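Local coordinates for glycoside hydrolase family 81 (Clostridium thermocellum, PDB 6FOP), which probably hydrolyses beta-1,3-glucans such as laminarin, as a family 81 glycoside hydrolase of the Clostridium thermocellum cellulosome, at residues W478-A492 against S553-W565. Numbering follows the deposited sequence.
Sequences WASGHAGFADGNNQA and SMVWGGKYCHEIW. Unlike the reference sequence in segment 478-492: A492 (reference Glu). With NI (nickel (II) ion), chain B.
The indole of W556 lies between side chains of both segments. W556 CB lies 3.5 Å from D487 O, and CG and CD2 run beneath N490, whose CB stands 3.4 Å from the six-membered-ring centroid in a CH-pi contact. CE2 and CZ2 also lie near N490 CB; CE3 meets N489 O and G488 O, the latter buried without a hydrogen-bonding partner. At the tip, CZ3 reaches F485 CG at 3.5 Å in a T-shaped pair, W556 edge on F485 face, planes 81° apart. CH2 passes near N490 ND2, and the indole face turned away from N490 CB carries K559 CE. With chi1 at 73°, N490 CG sits between its backbone N and carbonyl carbon, laying the amide alongside the indole, 44° from its plane; a water links N490 OD1 to W565 NE1. From the type I turn F485-G488, D487 OD2 shares a water with K559 NZ besides a long salt bridge (4.0 Å).

The backbones pair antiparallel: Q491 N donates to V555 O (2.9 Å), V555 N returns a nearly straight bond to Q491 O, and G557 N and G558 N bind N489 O and D487 O. Engineered A492 (reference Glu) packs CB against M554 CG at 3.6 Å. Strand 490-491 edges an antiparallel sheet ordered 490-491, 554-556, 559-561, 80-82; helix 416-433 touches Q491, and helices 570-575 (H574) and 592-606 (E601, E605) share nickel with H562.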
loop_
_atom_site.group_PDB
_atom_site.type_symbol
_atom_site.label_atom_id
_atom_site.label_comp_id
_atom_site.label_asym_id
_atom_site.label_seq_id
_atom_site.Cartn_x
_atom_site.Cartn_y
_atom_site.Cartn_z
ATOM N N TRP A 478 0.788 1.701 -3.506
ATOM C CA TRP A 478 0.766 1.849 -4.942
ATOM C C TRP A 478 2.085 2.446 -5.433
ATOM O O TRP A 478 2.623 3.408 -4.849
ATOM C CB TRP A 478 -0.352 2.770 -5.379
ATOM C CG TRP A 478 -1.756 2.266 -5.206
ATOM C CD1 TRP A 478 -2.727 2.862 -4.458
ATOM C CD2 TRP A 478 -2.390 1.162 -5.858
ATOM N NE1 TRP A 478 -3.915 2.190 -4.567
ATOM C CE2 TRP A 478 -3.742 1.146 -5.425
ATOM C CE3 TRP A 478 -1.954 0.149 -6.716
ATOM C CZ2 TRP A 478 -4.657 0.231 -5.896
ATOM C CZ3 TRP A 478 -2.872 -0.764 -7.188
ATOM C CH2 TRP A 478 -4.212 -0.730 -6.746
ATOM N N ALA A 479 2.583 1.867 -6.517
ATOM C CA ALA A 479 3.875 2.248 -7.073
ATOM C C ALA A 479 3.847 3.424 -8.024
ATOM O O ALA A 479 4.769 4.241 -8.014
ATOM C CB ALA A 479 4.521 1.058 -7.747
ATOM N N SER A 480 2.803 3.523 -8.866
ATOM C CA SER A 480 2.801 4.550 -9.926
ATOM C C SER A 480 2.384 5.893 -9.354
ATOM O O SER A 480 1.357 5.985 -8.702
ATOM C CB SER A 480 1.834 4.155 -11.037
ATOM O OG SER A 480 1.792 5.129 -12.058
ATOM N N GLY A 481 3.148 6.947 -9.644
ATOM C CA GLY A 481 2.724 8.282 -9.234
ATOM C C GLY A 481 1.418 8.742 -9.864
ATOM O O GLY A 481 0.640 9.453 -9.222
ATOM N N HIS A 482 1.198 8.311 -11.113
ATOM C CA HIS A 482 0.159 8.854 -11.974
ATOM C C HIS A 482 -0.969 7.895 -12.335
ATOM O O HIS A 482 -2.035 8.372 -12.762
ATOM C CB HIS A 482 0.805 9.418 -13.251
ATOM C CG HIS A 482 1.723 8.471 -13.936
ATOM N ND1 HIS A 482 1.286 7.396 -14.663
ATOM C CD2 HIS A 482 3.067 8.382 -13.919
ATOM C CE1 HIS A 482 2.319 6.719 -15.124
ATOM N NE2 HIS A 482 3.413 7.293 -14.670
ATOM N N ALA A 483 -0.768 6.577 -12.225
ATOM C CA ALA A 483 -1.818 5.595 -12.581
ATOM C C ALA A 483 -2.284 5.746 -14.032
ATOM O O ALA A 483 -3.436 5.474 -14.384
ATOM C CB ALA A 483 -2.981 5.652 -11.614
ATOM N N GLY A 484 -1.371 6.099 -14.917
ATOM C CA GLY A 484 -1.675 6.388 -16.318
ATOM C C GLY A 484 -1.670 5.130 -17.182
ATOM O O GLY A 484 -0.985 5.076 -18.213
ATOM N N PHE A 485 -2.494 4.164 -16.792
ATOM C CA PHE A 485 -2.596 2.864 -17.466
ATOM C C PHE A 485 -4.073 2.487 -17.558
ATOM O O PHE A 485 -4.869 2.856 -16.693
ATOM C CB PHE A 485 -1.878 1.786 -16.640
ATOM C CG PHE A 485 -0.438 2.055 -16.404
ATOM C CD1 PHE A 485 0.494 1.647 -17.332
ATOM C CD2 PHE A 485 -0.003 2.654 -15.218
ATOM C CE1 PHE A 485 1.840 1.882 -17.106
ATOM C CE2 PHE A 485 1.348 2.868 -14.975
ATOM C CZ PHE A 485 2.263 2.490 -15.925
ATOM N N ALA A 486 -4.439 1.751 -18.604
ATOM C CA ALA A 486 -5.791 1.224 -18.711
ATOM C C ALA A 486 -6.217 0.459 -17.468
ATOM O O ALA A 486 -7.388 0.508 -17.090
ATOM C CB ALA A 486 -5.926 0.325 -19.928
ATOM N N ASP A 487 -5.276 -0.274 -16.856
ATOM C CA ASP A 487 -5.565 -1.068 -15.663
ATOM C C ASP A 487 -5.353 -0.364 -14.338
ATOM O O ASP A 487 -5.414 -1.004 -13.270
ATOM C CB ASP A 487 -4.764 -2.366 -15.725
ATOM C CG ASP A 487 -5.265 -3.283 -16.821
ATOM O OD1 ASP A 487 -6.491 -3.295 -17.094
ATOM O OD2 ASP A 487 -4.454 -3.958 -17.434
ATOM N N GLY A 488 -5.152 0.945 -14.403
ATOM C CA GLY A 488 -5.047 1.756 -13.204
ATOM C C GLY A 488 -3.666 1.765 -12.582
ATOM O O GLY A 488 -2.658 1.744 -13.297
ATOM N N ASN A 489 -3.633 1.914 -11.265
ATOM C CA ASN A 489 -2.357 1.871 -10.539
ATOM C C ASN A 489 -1.938 0.414 -10.380
ATOM O O ASN A 489 -2.706 -0.497 -10.680
ATOM C CB ASN A 489 -2.455 2.662 -9.233
ATOM C CG ASN A 489 -1.143 3.352 -8.879
ATOM O OD1 ASN A 489 -0.073 2.727 -8.931
ATOM N ND2 ASN A 489 -1.192 4.610 -8.509
ATOM N N ASN A 490 -0.697 0.212 -9.910
ATOM C CA ASN A 490 -0.149 -1.114 -9.728
ATOM C C ASN A 490 0.785 -1.124 -8.539
ATOM O O ASN A 490 1.338 -0.110 -8.168
ATOM C CB ASN A 490 0.611 -1.613 -10.965
ATOM C CG ASN A 490 1.923 -0.912 -11.140
ATOM O OD1 ASN A 490 2.947 -1.330 -10.535
ATOM N ND2 ASN A 490 1.950 0.138 -11.954
ATOM N N GLN A 491 0.974 -2.319 -7.985
ATOM C CA GLN A 491 2.132 -2.576 -7.132
ATOM C C GLN A 491 2.599 -4.014 -7.425
ATOM O O GLN A 491 1.789 -4.949 -7.390
ATOM C CB GLN A 491 1.884 -2.372 -5.628
ATOM C CG GLN A 491 3.124 -2.711 -4.787
ATOM C CD GLN A 491 3.013 -2.233 -3.370
ATOM O OE1 GLN A 491 3.509 -1.138 -3.041
ATOM N NE2 GLN A 491 2.352 -3.017 -2.516
ATOM N N ALA A 492 3.904 -4.159 -7.670
ATOM C CA ALA A 492 4.537 -5.490 -7.820
ATOM C C ALA A 492 5.077 -5.922 -6.441
ATOM O O ALA A 492 4.450 -6.729 -5.762
ATOM C CB ALA A 492 5.576 -5.458 -8.926
ATOM N N SER A 553 2.002 -11.804 -8.761
ATOM C CA SER A 553 3.177 -10.939 -8.590
ATOM C C SER A 553 2.887 -9.453 -8.752
ATOM O O SER A 553 3.622 -8.639 -8.190
ATOM C CB SER A 553 4.298 -11.385 -9.530
ATOM O OG SER A 553 3.835 -11.541 -10.846
ATOM N N MET A 554 1.854 -9.109 -9.532
ATOM C CA MET A 554 1.427 -7.720 -9.700
ATOM C C MET A 554 -0.067 -7.576 -9.519
ATOM O O MET A 554 -0.842 -8.323 -10.106
ATOM C CB MET A 554 1.859 -7.151 -11.052
ATOM C CG MET A 554 3.335 -7.043 -11.197
ATOM S SD MET A 554 4.003 -6.136 -12.588
ATOM C CE MET A 554 3.216 -4.601 -12.356
ATOM N N VAL A 555 -0.424 -6.594 -8.701
ATOM C CA VAL A 555 -1.809 -6.232 -8.444
ATOM C C VAL A 555 -2.067 -4.842 -9.002
ATOM O O VAL A 555 -1.346 -3.890 -8.671
ATOM C CB VAL A 555 -2.101 -6.261 -6.913
ATOM C CG1 VAL A 555 -3.511 -5.731 -6.590
ATOM C CG2 VAL A 555 -1.868 -7.670 -6.376
ATOM N N TRP A 556 -3.079 -4.763 -9.872
ATOM C CA TRP A 556 -3.515 -3.528 -10.489
ATOM C C TRP A 556 -4.936 -3.198 -10.061
ATOM O O TRP A 556 -5.652 -4.026 -9.489
ATOM C CB TRP A 556 -3.500 -3.643 -12.021
ATOM C CG TRP A 556 -2.155 -3.856 -12.648
ATOM C CD1 TRP A 556 -1.412 -5.014 -12.677
ATOM C CD2 TRP A 556 -1.433 -2.902 -13.405
ATOM N NE1 TRP A 556 -0.263 -4.800 -13.379
ATOM C CE2 TRP A 556 -0.237 -3.517 -13.831
ATOM C CE3 TRP A 556 -1.661 -1.564 -13.726
ATOM C CZ2 TRP A 556 0.724 -2.839 -14.569
ATOM C CZ3 TRP A 556 -0.703 -0.880 -14.453
ATOM C CH2 TRP A 556 0.476 -1.522 -14.880
ATOM N N GLY A 557 -5.369 -1.975 -10.349
ATOM C CA GLY A 557 -6.791 -1.657 -10.222
ATOM C C GLY A 557 -7.707 -2.552 -11.043
ATOM O O GLY A 557 -8.794 -2.953 -10.576
ATOM N N GLY A 558 -7.257 -2.872 -12.251
ATOM C CA GLY A 558 -8.083 -3.559 -13.260
ATOM C C GLY A 558 -7.653 -4.963 -13.624
ATOM O O GLY A 558 -8.312 -5.565 -14.460
ATOM N N LYS A 559 -6.618 -5.524 -12.988
ATOM C CA LYS A 559 -6.224 -6.926 -13.208
ATOM C C LYS A 559 -5.293 -7.350 -12.094
ATOM O O LYS A 559 -4.799 -6.524 -11.333
ATOM C CB LYS A 559 -5.545 -7.123 -14.558
ATOM C CG LYS A 559 -4.151 -6.524 -14.685
ATOM C CD LYS A 559 -3.530 -6.906 -16.005
ATOM C CE LYS A 559 -2.141 -6.317 -16.170
ATOM N NZ LYS A 559 -1.581 -6.672 -17.506
ATOM N N TYR A 560 -5.028 -8.646 -12.026
ATOM C CA TYR A 560 -3.854 -9.130 -11.298
ATOM C C TYR A 560 -3.232 -10.188 -12.151
ATOM O O TYR A 560 -3.894 -10.798 -12.983
ATOM C CB TYR A 560 -4.167 -9.646 -9.895
ATOM C CG TYR A 560 -5.251 -10.677 -9.782
ATOM C CD1 TYR A 560 -4.963 -12.032 -9.942
ATOM C CD2 TYR A 560 -6.573 -10.294 -9.537
ATOM C CE1 TYR A 560 -5.979 -12.986 -9.850
ATOM C CE2 TYR A 560 -7.584 -11.227 -9.410
ATOM C CZ TYR A 560 -7.306 -12.569 -9.585
ATOM O OH TYR A 560 -8.332 -13.497 -9.464
ATOM N N CYS A 561 -1.933 -10.392 -11.983
ATOM C CA CYS A 561 -1.242 -11.294 -12.887
ATOM C C CYS A 561 0.044 -11.839 -12.308
ATOM O O CYS A 561 0.516 -11.409 -11.261
ATOM C CB CYS A 561 -0.954 -10.591 -14.201
ATOM S SG CYS A 561 0.157 -9.188 -14.013
ATOM N N HIS A 562 0.570 -12.831 -13.009
ATOM C CA HIS A 562 1.797 -13.552 -12.669
ATOM C C HIS A 562 2.907 -13.124 -13.649
ATOM O O HIS A 562 3.572 -13.953 -14.276
ATOM C CB HIS A 562 1.478 -15.032 -12.731
ATOM C CG HIS A 562 2.517 -15.943 -12.156
ATOM N ND1 HIS A 562 3.593 -16.415 -12.881
ATOM C CD2 HIS A 562 2.561 -16.578 -10.968
ATOM C CE1 HIS A 562 4.279 -17.273 -12.147
ATOM N NE2 HIS A 562 3.659 -17.414 -10.994
ATOM N N GLU A 563 3.078 -11.814 -13.741
ATOM C CA GLU A 563 4.071 -11.163 -14.603
ATOM C C GLU A 563 4.884 -10.175 -13.792
ATOM O O GLU A 563 4.425 -9.689 -12.754
ATOM C CB GLU A 563 3.393 -10.446 -15.782
ATOM C CG GLU A 563 2.590 -11.357 -16.676
ATOM C CD GLU A 563 1.930 -10.645 -17.836
ATOM O OE1 GLU A 563 1.304 -9.594 -17.625
ATOM O OE2 GLU A 563 2.026 -11.157 -18.964
ATOM N N ILE A 564 6.067 -9.837 -14.308
ATOM C CA ILE A 564 6.909 -8.789 -13.742
ATOM C C ILE A 564 7.420 -7.890 -14.845
ATOM O O ILE A 564 7.192 -8.164 -16.030
ATOM C CB ILE A 564 8.075 -9.359 -12.874
ATOM C CG1 ILE A 564 9.005 -10.285 -13.693
ATOM C CG2 ILE A 564 7.512 -10.060 -11.652
ATOM C CD1 ILE A 564 10.250 -10.745 -12.949
ATOM N N TRP A 565 8.129 -6.822 -14.471
ATOM C CA TRP A 565 8.505 -5.826 -15.470
ATOM C C TRP A 565 9.626 -6.187 -16.410
ATOM O O TRP A 565 9.856 -5.482 -17.395
ATOM C CB TRP A 565 8.809 -4.484 -14.808
ATOM C CG TRP A 565 7.652 -3.713 -14.263
ATOM C CD1 TRP A 565 7.500 -3.278 -12.972
ATOM C CD2 TRP A 565 6.530 -3.202 -14.995
ATOM N NE1 TRP A 565 6.350 -2.514 -12.865
ATOM C CE2 TRP A 565 5.735 -2.472 -14.089
ATOM C CE3 TRP A 565 6.111 -3.311 -16.327
ATOM C CZ2 TRP A 565 4.533 -1.842 -14.475
ATOM C CZ3 TRP A 565 4.937 -2.676 -16.722
ATOM C CH2 TRP A 565 4.153 -1.961 -15.795
HETATM NI NI NI B . 4.124 -19.014 -9.756
HETATM O O HOH W 1 -7.995 -5.384 -17.248
HETATM O O HOH W 2 -3.905 -5.625 -19.522
HETATM O O HOH W 3 5.596 -0.973 -10.543
#